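Local coordinates for PDZ domain protein (Parabacteroides distasonis, PDB 4L8N) that is of unknown function but binds magnesium and combines N- and C-terminal PDZ domains with a DUF4136 domain, at residues T306-Y314 with D324-Y332; Y395-Q403 with Y416-S424. All blocks are in the same frame, centred on the assembly; numbering follows the deposited sequence.

Contact 1: T306-Y314 with D324-Y332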
loop_
_atom_site.group_PDB
_atom_site.type_symbol
_atom_site.label_atom_id
_atom_site.label_comp_id
_atom_site.label_asym_id
_atom_site.label_seq_id
_atom_site.Cartn_x
_atom_site.Cartn_y
_atom_site.Cartn_z
ATOM N N THR A 306 -16.312 31.021 8.932
ATOM C CA THR A 306 -16.271 32.465 8.817
ATOM C C THR A 306 -17.600 32.981 9.304
ATOM O O THR A 306 -18.630 32.536 8.829
ATOM C CB THR A 306 -15.941 32.941 7.396
ATOM O OG1 THR A 306 -14.698 32.375 6.987
ATOM C CG2 THR A 306 -15.857 34.469 7.295
ATOM N N TYR A 307 -17.586 33.917 10.248
ATOM C CA TYR A 307 -18.809 34.521 10.750
ATOM C C TYR A 307 -18.578 35.971 11.132
ATOM O O TYR A 307 -17.436 36.373 11.345
ATOM C CB TYR A 307 -19.388 33.718 11.935
ATOM C CG TYR A 307 -18.537 33.676 13.192
ATOM C CD1 TYR A 307 -17.542 32.715 13.350
ATOM C CD2 TYR A 307 -18.813 34.507 14.273
ATOM C CE1 TYR A 307 -16.771 32.653 14.509
ATOM C CE2 TYR A 307 -18.080 34.423 15.457
ATOM C CZ TYR A 307 -17.049 33.502 15.565
ATOM O OH TYR A 307 -16.307 33.406 16.718
ATOM N N ASN A 308 -19.670 36.758 11.206
ATOM C CA ASN A 308 -19.648 38.144 11.701
ATOM C C ASN A 308 -19.608 38.069 13.217
ATOM O O ASN A 308 -20.517 37.488 13.835
ATOM C CB ASN A 308 -20.868 38.960 11.233
ATOM C CG ASN A 308 -20.755 39.664 9.904
ATOM O OD1 ASN A 308 -19.677 39.937 9.358
ATOM N ND2 ASN A 308 -21.898 40.033 9.383
ATOM N N TYR A 309 -18.525 38.606 13.805
ATOM C CA TYR A 309 -18.289 38.627 15.232
ATOM C C TYR A 309 -18.580 40.005 15.844
ATOM O O TYR A 309 -18.039 41.016 15.383
ATOM C CB TYR A 309 -16.838 38.224 15.497
ATOM C CG TYR A 309 -16.400 38.386 16.938
ATOM C CD1 TYR A 309 -16.786 37.469 17.910
ATOM C CD2 TYR A 309 -15.581 39.445 17.324
ATOM C CE1 TYR A 309 -16.382 37.609 19.235
ATOM C CE2 TYR A 309 -15.154 39.582 18.640
ATOM C CZ TYR A 309 -15.564 38.663 19.595
ATOM O OH TYR A 309 -15.142 38.775 20.895
ATOM N N THR A 310 -19.402 40.024 16.911
ATOM C CA THR A 310 -19.747 41.218 17.691
ATOM C C THR A 310 -19.225 41.049 19.144
ATOM O O THR A 310 -18.866 42.028 19.787
ATOM C CB THR A 310 -21.251 41.510 17.679
ATOM O OG1 THR A 310 -21.916 40.558 18.508
ATOM C CG2 THR A 310 -21.859 41.549 16.276
ATOM N N GLY A 311 -19.200 39.820 19.641
ATOM C CA GLY A 311 -18.731 39.519 20.987
ATOM C C GLY A 311 -19.831 39.209 21.973
ATOM O O GLY A 311 -19.542 38.993 23.146
ATOM N N ILE A 312 -21.101 39.192 21.515
ATOM C CA ILE A 312 -22.275 38.933 22.358
ATOM C C ILE A 312 -22.458 37.422 22.548
ATOM O O ILE A 312 -22.356 36.644 21.591
ATOM C CB ILE A 312 -23.584 39.590 21.775
ATOM C CG1 ILE A 312 -23.469 41.122 21.649
ATOM C CG2 ILE A 312 -24.845 39.220 22.584
ATOM C CD1 ILE A 312 -24.367 41.753 20.526
ATOM N N SER A 313 -22.743 37.031 23.797
ATOM C CA SER A 313 -23.114 35.686 24.205
ATOM C C SER A 313 -24.601 35.738 24.631
ATOM O O SER A 313 -25.025 36.714 25.252
ATOM C CB SER A 313 -22.189 35.188 25.301
ATOM O OG SER A 313 -20.901 34.953 24.754
ATOM N N TYR A 314 -25.404 34.756 24.213
ATOM C CA TYR A 314 -26.856 34.733 24.448
ATOM C C TYR A 314 -27.233 33.636 25.448
ATOM O O TYR A 314 -26.491 32.655 25.568
ATOM C CB TYR A 314 -27.607 34.513 23.105
ATOM C CG TYR A 314 -27.256 35.507 22.012
ATOM C CD1 TYR A 314 -26.203 35.268 21.136
ATOM C CD2 TYR A 314 -27.976 36.684 21.855
ATOM C CE1 TYR A 314 -25.861 36.187 20.146
ATOM C CE2 TYR A 314 -27.650 37.606 20.863
ATOM C CZ TYR A 314 -26.600 37.348 19.999
ATOM O OH TYR A 314 -26.281 38.244 19.004
ATOM N N ASP A 324 -23.206 37.956 28.337
ATOM C CA ASP A 324 -21.817 38.441 28.389
ATOM C C ASP A 324 -21.452 39.193 27.096
ATOM O O ASP A 324 -22.123 39.036 26.071
ATOM C CB ASP A 324 -20.845 37.257 28.620
ATOM C CG ASP A 324 -19.418 37.589 29.036
ATOM O OD1 ASP A 324 -19.133 38.786 29.292
ATOM O OD2 ASP A 324 -18.580 36.647 29.098
ATOM N N VAL A 325 -20.405 40.036 27.166
ATOM C CA VAL A 325 -19.865 40.824 26.051
ATOM C C VAL A 325 -18.348 40.762 26.169
ATOM O O VAL A 325 -17.814 41.266 27.148
ATOM C CB VAL A 325 -20.385 42.296 26.011
ATOM C CG1 VAL A 325 -19.836 43.029 24.797
ATOM C CG2 VAL A 325 -21.903 42.367 26.012
ATOM N N ASP A 326 -17.659 40.132 25.202
ATOM C CA ASP A 326 -16.194 39.977 25.173
ATOM C C ASP A 326 -15.480 41.333 25.283
ATOM O O ASP A 326 -15.910 42.312 24.674
ATOM C CB ASP A 326 -15.739 39.216 23.921
ATOM C CG ASP A 326 -16.306 37.811 23.813
ATOM O OD1 ASP A 326 -17.020 37.384 24.753
ATOM O OD2 ASP A 326 -16.057 37.146 22.781
ATOM N N ARG A 327 -14.410 41.374 26.101
ATOM C CA ARG A 327 -13.665 42.578 26.487
ATOM C C ARG A 327 -13.292 43.528 25.325
ATOM O O ARG A 327 -13.542 44.728 25.450
ATOM C CB ARG A 327 -12.402 42.224 27.299
ATOM N N ASN A 328 -12.697 43.031 24.236
ATOM C CA ASN A 328 -12.237 43.923 23.165
ATOM C C ASN A 328 -12.950 43.617 21.879
ATOM O O ASN A 328 -12.326 43.292 20.863
ATOM C CB ASN A 328 -10.722 43.780 23.015
ATOM C CG ASN A 328 -10.020 44.135 24.298
ATOM O OD1 ASN A 328 -10.031 45.292 24.748
ATOM N ND2 ASN A 328 -9.530 43.119 24.985
ATOM N N SER A 329 -14.279 43.704 21.938
ATOM C CA SER A 329 -15.152 43.307 20.859
ATOM C C SER A 329 -15.929 44.462 20.285
ATOM O O SER A 329 -16.154 45.431 21.003
ATOM C CB SER A 329 -16.129 42.261 21.379
ATOM O OG SER A 329 -17.023 42.812 22.331
ATOM N N PRO A 330 -16.447 44.339 19.031
ATOM C CA PRO A 330 -17.270 45.419 18.472
ATOM C C PRO A 330 -18.484 45.762 19.346
ATOM O O PRO A 330 -18.792 46.951 19.464
ATOM C CB PRO A 330 -17.695 44.863 17.098
ATOM C CG PRO A 330 -16.679 43.865 16.750
ATOM C CD PRO A 330 -16.267 43.245 18.050
ATOM N N ALA A 331 -19.139 44.754 19.998
ATOM C CA ALA A 331 -20.322 44.990 20.849
ATOM C C ALA A 331 -19.957 45.731 22.114
ATOM O O ALA A 331 -20.760 46.545 22.576
ATOM C CB ALA A 331 -21.030 43.694 21.193
ATOM N N TYR A 332 -18.743 45.475 22.668
ATOM C CA TYR A 332 -18.242 46.179 23.854
ATOM C C TYR A 332 -17.984 47.653 23.506
ATOM O O TYR A 332 -18.423 48.538 24.235
ATOM C CB TYR A 332 -16.970 45.521 24.438
ATOM C CG TYR A 332 -16.437 46.295 25.627
ATOM C CD1 TYR A 332 -16.948 46.085 26.904
ATOM C CD2 TYR A 332 -15.520 47.330 25.455
ATOM C CE1 TYR A 332 -16.518 46.847 27.989
ATOM C CE2 TYR A 332 -15.108 48.118 26.523
ATOM C CZ TYR A 332 -15.598 47.866 27.794
ATOM O OH TYR A 332 -15.180 48.649 28.845
HETATM O O HOH W 1 -19.608 37.344 25.204
#

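Contact 2: Y395-Q403 with Y416-S424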
loop_
_atom_site.group_PDB
_atom_site.type_symbol
_atom_site.label_atom_id
_atom_site.label_comp_id
_atom_site.label_asym_id
_atom_site.label_seq_id
_atom_site.Cartn_x
_atom_site.Cartn_y
_atom_site.Cartn_z
ATOM N N TYR A 395 -28.626 33.648 -6.134
ATOM C CA TYR A 395 -28.318 34.439 -4.921
ATOM C C TYR A 395 -29.407 35.449 -4.559
ATOM O O TYR A 395 -29.760 35.510 -3.376
ATOM C CB TYR A 395 -26.975 35.180 -5.007
ATOM C CG TYR A 395 -25.739 34.341 -4.788
ATOM C CD1 TYR A 395 -25.797 32.946 -4.835
ATOM C CD2 TYR A 395 -24.494 34.937 -4.590
ATOM C CE1 TYR A 395 -24.651 32.167 -4.641
ATOM C CE2 TYR A 395 -23.334 34.170 -4.449
ATOM C CZ TYR A 395 -23.419 32.783 -4.481
ATOM O OH TYR A 395 -22.287 32.027 -4.334
ATOM N N PRO A 396 -29.978 36.223 -5.527
ATOM C CA PRO A 396 -31.037 37.178 -5.163
ATOM C C PRO A 396 -32.251 36.499 -4.518
ATOM O O PRO A 396 -32.792 37.034 -3.544
ATOM C CB PRO A 396 -31.401 37.811 -6.508
ATOM C CG PRO A 396 -30.166 37.671 -7.333
ATOM C CD PRO A 396 -29.663 36.323 -6.971
ATOM N N GLN A 397 -32.635 35.304 -5.019
ATOM C CA GLN A 397 -33.771 34.519 -4.524
ATOM C C GLN A 397 -33.479 33.902 -3.140
ATOM O O GLN A 397 -34.385 33.829 -2.312
ATOM C CB GLN A 397 -34.150 33.431 -5.535
ATOM C CG GLN A 397 -34.581 33.998 -6.898
ATOM C CD GLN A 397 -33.490 33.897 -7.954
ATOM O OE1 GLN A 397 -32.590 34.741 -8.061
ATOM N NE2 GLN A 397 -33.566 32.865 -8.781
ATOM N N ILE A 398 -32.221 33.490 -2.882
ATOM C CA ILE A 398 -31.779 32.940 -1.593
ATOM C C ILE A 398 -31.797 34.066 -0.568
ATOM O O ILE A 398 -32.368 33.886 0.511
ATOM C CB ILE A 398 -30.373 32.267 -1.686
ATOM C CG1 ILE A 398 -30.351 31.142 -2.724
ATOM C CG2 ILE A 398 -29.857 31.785 -0.300
ATOM C CD1 ILE A 398 -29.058 31.010 -3.374
ATOM N N ALA A 399 -31.214 35.240 -0.917
ATOM C CA ALA A 399 -31.201 36.396 -0.021
ATOM C C ALA A 399 -32.631 36.769 0.410
ATOM O O ALA A 399 -32.854 36.942 1.604
ATOM C CB ALA A 399 -30.501 37.581 -0.677
ATOM N N ASP A 400 -33.609 36.797 -0.536
ATOM C CA ASP A 400 -35.001 37.114 -0.220
ATOM C C ASP A 400 -35.604 36.052 0.706
ATOM O O ASP A 400 -36.179 36.410 1.727
ATOM C CB ASP A 400 -35.878 37.296 -1.494
ATOM C CG ASP A 400 -35.522 38.463 -2.417
ATOM O OD1 ASP A 400 -34.799 39.395 -1.962
ATOM O OD2 ASP A 400 -35.965 38.445 -3.600
ATOM N N ALA A 401 -35.468 34.762 0.363
ATOM C CA ALA A 401 -35.988 33.674 1.188
ATOM C C ALA A 401 -35.357 33.686 2.590
ATOM O O ALA A 401 -36.084 33.572 3.567
ATOM C CB ALA A 401 -35.738 32.341 0.516
ATOM N N SER A 402 -34.033 33.911 2.691
ATOM C CA SER A 402 -33.300 33.950 3.957
ATOM C C SER A 402 -33.797 35.022 4.922
ATOM O O SER A 402 -33.571 34.882 6.129
ATOM C CB SER A 402 -31.811 34.182 3.703
ATOM O OG SER A 402 -31.492 35.553 3.516
ATOM N N GLN A 403 -34.413 36.100 4.394
ATOM C CA GLN A 403 -34.832 37.249 5.187
ATOM C C GLN A 403 -36.342 37.287 5.439
ATOM O O GLN A 403 -36.850 38.276 5.976
ATOM C CB GLN A 403 -34.343 38.557 4.527
ATOM C CG GLN A 403 -32.805 38.678 4.449
ATOM C CD GLN A 403 -32.114 38.545 5.797
ATOM O OE1 GLN A 403 -32.211 39.411 6.653
ATOM N NE2 GLN A 403 -31.430 37.443 6.029
ATOM N N TYR A 416 -23.931 38.110 7.371
ATOM C CA TYR A 416 -24.276 39.334 6.645
ATOM C C TYR A 416 -23.205 39.825 5.668
ATOM O O TYR A 416 -23.486 40.743 4.888
ATOM C CB TYR A 416 -24.658 40.450 7.607
ATOM C CG TYR A 416 -26.145 40.665 7.604
ATOM C CD1 TYR A 416 -27.026 39.580 7.566
ATOM C CD2 TYR A 416 -26.683 41.945 7.539
ATOM C CE1 TYR A 416 -28.404 39.766 7.496
ATOM C CE2 TYR A 416 -28.063 42.145 7.427
ATOM C CZ TYR A 416 -28.920 41.053 7.447
ATOM O OH TYR A 416 -30.278 41.239 7.404
ATOM N N PHE A 417 -22.024 39.202 5.668
ATOM C CA PHE A 417 -20.939 39.547 4.767
ATOM C C PHE A 417 -21.140 38.827 3.392
ATOM O O PHE A 417 -20.436 39.136 2.420
ATOM C CB PHE A 417 -19.574 39.174 5.417
ATOM C CG PHE A 417 -19.439 37.701 5.752
ATOM C CD1 PHE A 417 -19.081 36.775 4.773
ATOM C CD2 PHE A 417 -19.726 37.232 7.030
ATOM C CE1 PHE A 417 -19.047 35.409 5.061
ATOM C CE2 PHE A 417 -19.665 35.865 7.322
ATOM C CZ PHE A 417 -19.327 34.966 6.341
ATOM N N ALA A 418 -22.076 37.856 3.330
ATOM C CA ALA A 418 -22.353 37.047 2.138
ATOM C C ALA A 418 -23.506 37.644 1.323
ATOM O O ALA A 418 -24.531 37.990 1.913
ATOM C CB ALA A 418 -22.668 35.616 2.552
ATOM N N PRO A 419 -23.389 37.750 -0.031
ATOM C CA PRO A 419 -24.466 38.380 -0.823
ATOM C C PRO A 419 -25.715 37.487 -0.999
ATOM O O PRO A 419 -26.781 37.998 -1.377
ATOM C CB PRO A 419 -23.773 38.666 -2.153
ATOM C CG PRO A 419 -22.786 37.581 -2.285
ATOM C CD PRO A 419 -22.241 37.414 -0.897
ATOM N N TYR A 420 -25.583 36.155 -0.732
ATOM C CA TYR A 420 -26.712 35.220 -0.735
ATOM C C TYR A 420 -27.545 35.343 0.599
ATOM O O TYR A 420 -28.527 34.637 0.769
ATOM C CB TYR A 420 -26.263 33.775 -0.997
ATOM C CG TYR A 420 -25.003 33.340 -0.282
ATOM C CD1 TYR A 420 -25.047 32.878 1.030
ATOM C CD2 TYR A 420 -23.781 33.316 -0.941
ATOM C CE1 TYR A 420 -23.905 32.418 1.672
ATOM C CE2 TYR A 420 -22.627 32.876 -0.304
ATOM C CZ TYR A 420 -22.691 32.421 1.004
ATOM O OH TYR A 420 -21.542 32.003 1.652
ATOM N N ILE A 421 -27.149 36.239 1.524
ATOM C CA ILE A 421 -27.871 36.516 2.770
ATOM C C ILE A 421 -28.198 38.025 2.804
ATOM O O ILE A 421 -29.356 38.385 2.972
ATOM C CB ILE A 421 -27.132 36.045 4.082
ATOM C CG1 ILE A 421 -26.771 34.549 4.073
ATOM C CG2 ILE A 421 -27.910 36.421 5.337
ATOM C CD1 ILE A 421 -27.930 33.525 4.054
ATOM N N ASN A 422 -27.167 38.883 2.650
ATOM C CA ASN A 422 -27.289 40.334 2.680
ATOM C C ASN A 422 -26.833 40.949 1.346
ATOM O O ASN A 422 -25.634 41.238 1.166
ATOM C CB ASN A 422 -26.512 40.927 3.852
ATOM C CG ASN A 422 -26.630 42.428 3.979
ATOM O OD1 ASN A 422 -27.650 43.030 3.629
ATOM N ND2 ASN A 422 -25.577 43.070 4.477
ATOM N N PRO A 423 -27.794 41.186 0.414
ATOM C CA PRO A 423 -27.422 41.766 -0.894
ATOM C C PRO A 423 -26.905 43.207 -0.768
ATOM O O PRO A 423 -25.873 43.502 -1.372
ATOM C CB PRO A 423 -28.701 41.661 -1.719
ATOM C CG PRO A 423 -29.790 41.560 -0.728
ATOM C CD PRO A 423 -29.245 40.922 0.502
ATOM N N SER A 424 -27.518 44.056 0.101
ATOM C CA SER A 424 -27.075 45.440 0.353
ATOM C C SER A 424 -25.558 45.494 0.661
ATOM O O SER A 424 -25.015 44.560 1.263
ATOM C CB SER A 424 -27.885 46.077 1.482
ATOM O OG SER A 424 -27.454 45.686 2.775
#

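Contact 1: T306-Y314 with D324-Y332
Thr310 O receives the backbone N-H of Ala331 (N to O 2.7 Å, 158° at the hydrogen) on a lone pair in its carbonyl plane, pinning the turn after strand 298-309 to the first turn of helix 330-333. Together with the antiparallel hairpin of strands 312-315 and 322-325, this helix, opened by Ser-Pro-Ala, is consistent with the C-terminal PDZ fold. Packing is tight here. Ala331 CB lies 3.6 Å from Ile312 CG1, and at Gly311 any side chain would run into Ser329 CB. Ser329 is the N-cap, its OG accepting from Tyr332 N and donating to Asp326 O at 2.6 Å. Tyr309 carries its CG anti to the backbone N (chi1 172°), which extends the ring past Pro330, with CE2 3.9 Å from the proline CD. Tyr309 OH donates to Asp326 OD2 (2.7 Å) on the anti side of the carboxylate, whose plane is turned 39° from the ring. Arg449 adds a cation-pi contact to the same ring.

The hairpin edge by Ser313 and the partly exposed Asp324 is looser and hydrated, and Asp326 spans both sides. Its N-H closes the end of the hairpin on Gly311 O (Asp326 N to Gly311 O 3.0 Å), whereas Ser313 and Asp324 form a looser pair. One water donates to Gly311 O and to Asp326 OD1 and accepts from Ser313 OG. Asp326 thus spends one carboxylate oxygen on the tyrosine and the other on water; such donors would probably stabilise its negative charge at the hairpin end.

Contact 2: Y395-Q403 with Y416-S424
Tyr420 has its CG tucked between the backbone N and the carbonyl carbon (chi1 42°), while Tyr395 sets its own beside the backbone N (chi1 -77°), and these torsions bring the two rings together as a T-shaped (edge-to-face) pair. The irregular loop 416-424 here covers one side of helix 395-402, in what is probably an insertion of the C-terminal PDZ domain, between helix 354-367 and strand 429-435 in the chain. Tyr420 turns its edge to the face of Tyr395, centroids 5.1 Å apart and planes at 73°, with Tyr420 CD2 3.6 Å from Tyr395 CZ. Its CB makes a CH-pi contact over the same ring, and its OH is hydrogen-bonded to Ser118 OG. Pro419 CG adds an apolar touch at Tyr395 CD2 (3.9 Å).

Farther along the helix, Ala399 is small enough for the loop to come close: its CB meets Pro423 CD at 3.8 Å, and Ile398 CG2 packs against Tyr420 CB.

At the helix end a chain of polar groups takes over. Ser402 OG donates to Ala399 O (2.7 Å) and accepts from Gln403 NE2, which meets it in the amide plane at 3.1 Å. Tyr416 OH donates to Gln403 OE1 (2.8 Å) from above the carbonyl plane, and His348 NE2 shares that oxygen; Gln403 NE2 is also hydrogen-bonded to Ser412 OG. A leucine in place of Gln403 would probably leave the Tyr416 hydroxyl and His348 without their common acceptor, and Ser402 OG without its amide donor. Asn422 steadies Tyr416 twice: Asn422 CB lies over the centre of one ring face, and Asn422 ND2 donates to the backbone Tyr416 O at 3.2 Å, in the carbonyl plane on a lone pair.

Contacts 1 and 2 follow one another along the chain, contact 1 closing before contact 2 opens, and their centres lie 23 Å apart. They nevertheless touch, because loop 416-424 leans on the strand that leads into contact 1. Asn308 ND2 packs 3.3 Å from Tyr416 CB, and Thr306 O is 3.5 Å from Phe417 CZ, so residues of strand 298-309 that do not meet 324-332 serve as the bridge to the second contact. Asn308 is further tied by its amide nitrogen to Tyr413 O and Asn427 OD1. Both contacts lie away from Glu239 and Asp270, the magnesium-binding residues, and join parts of the fold rather than building that site.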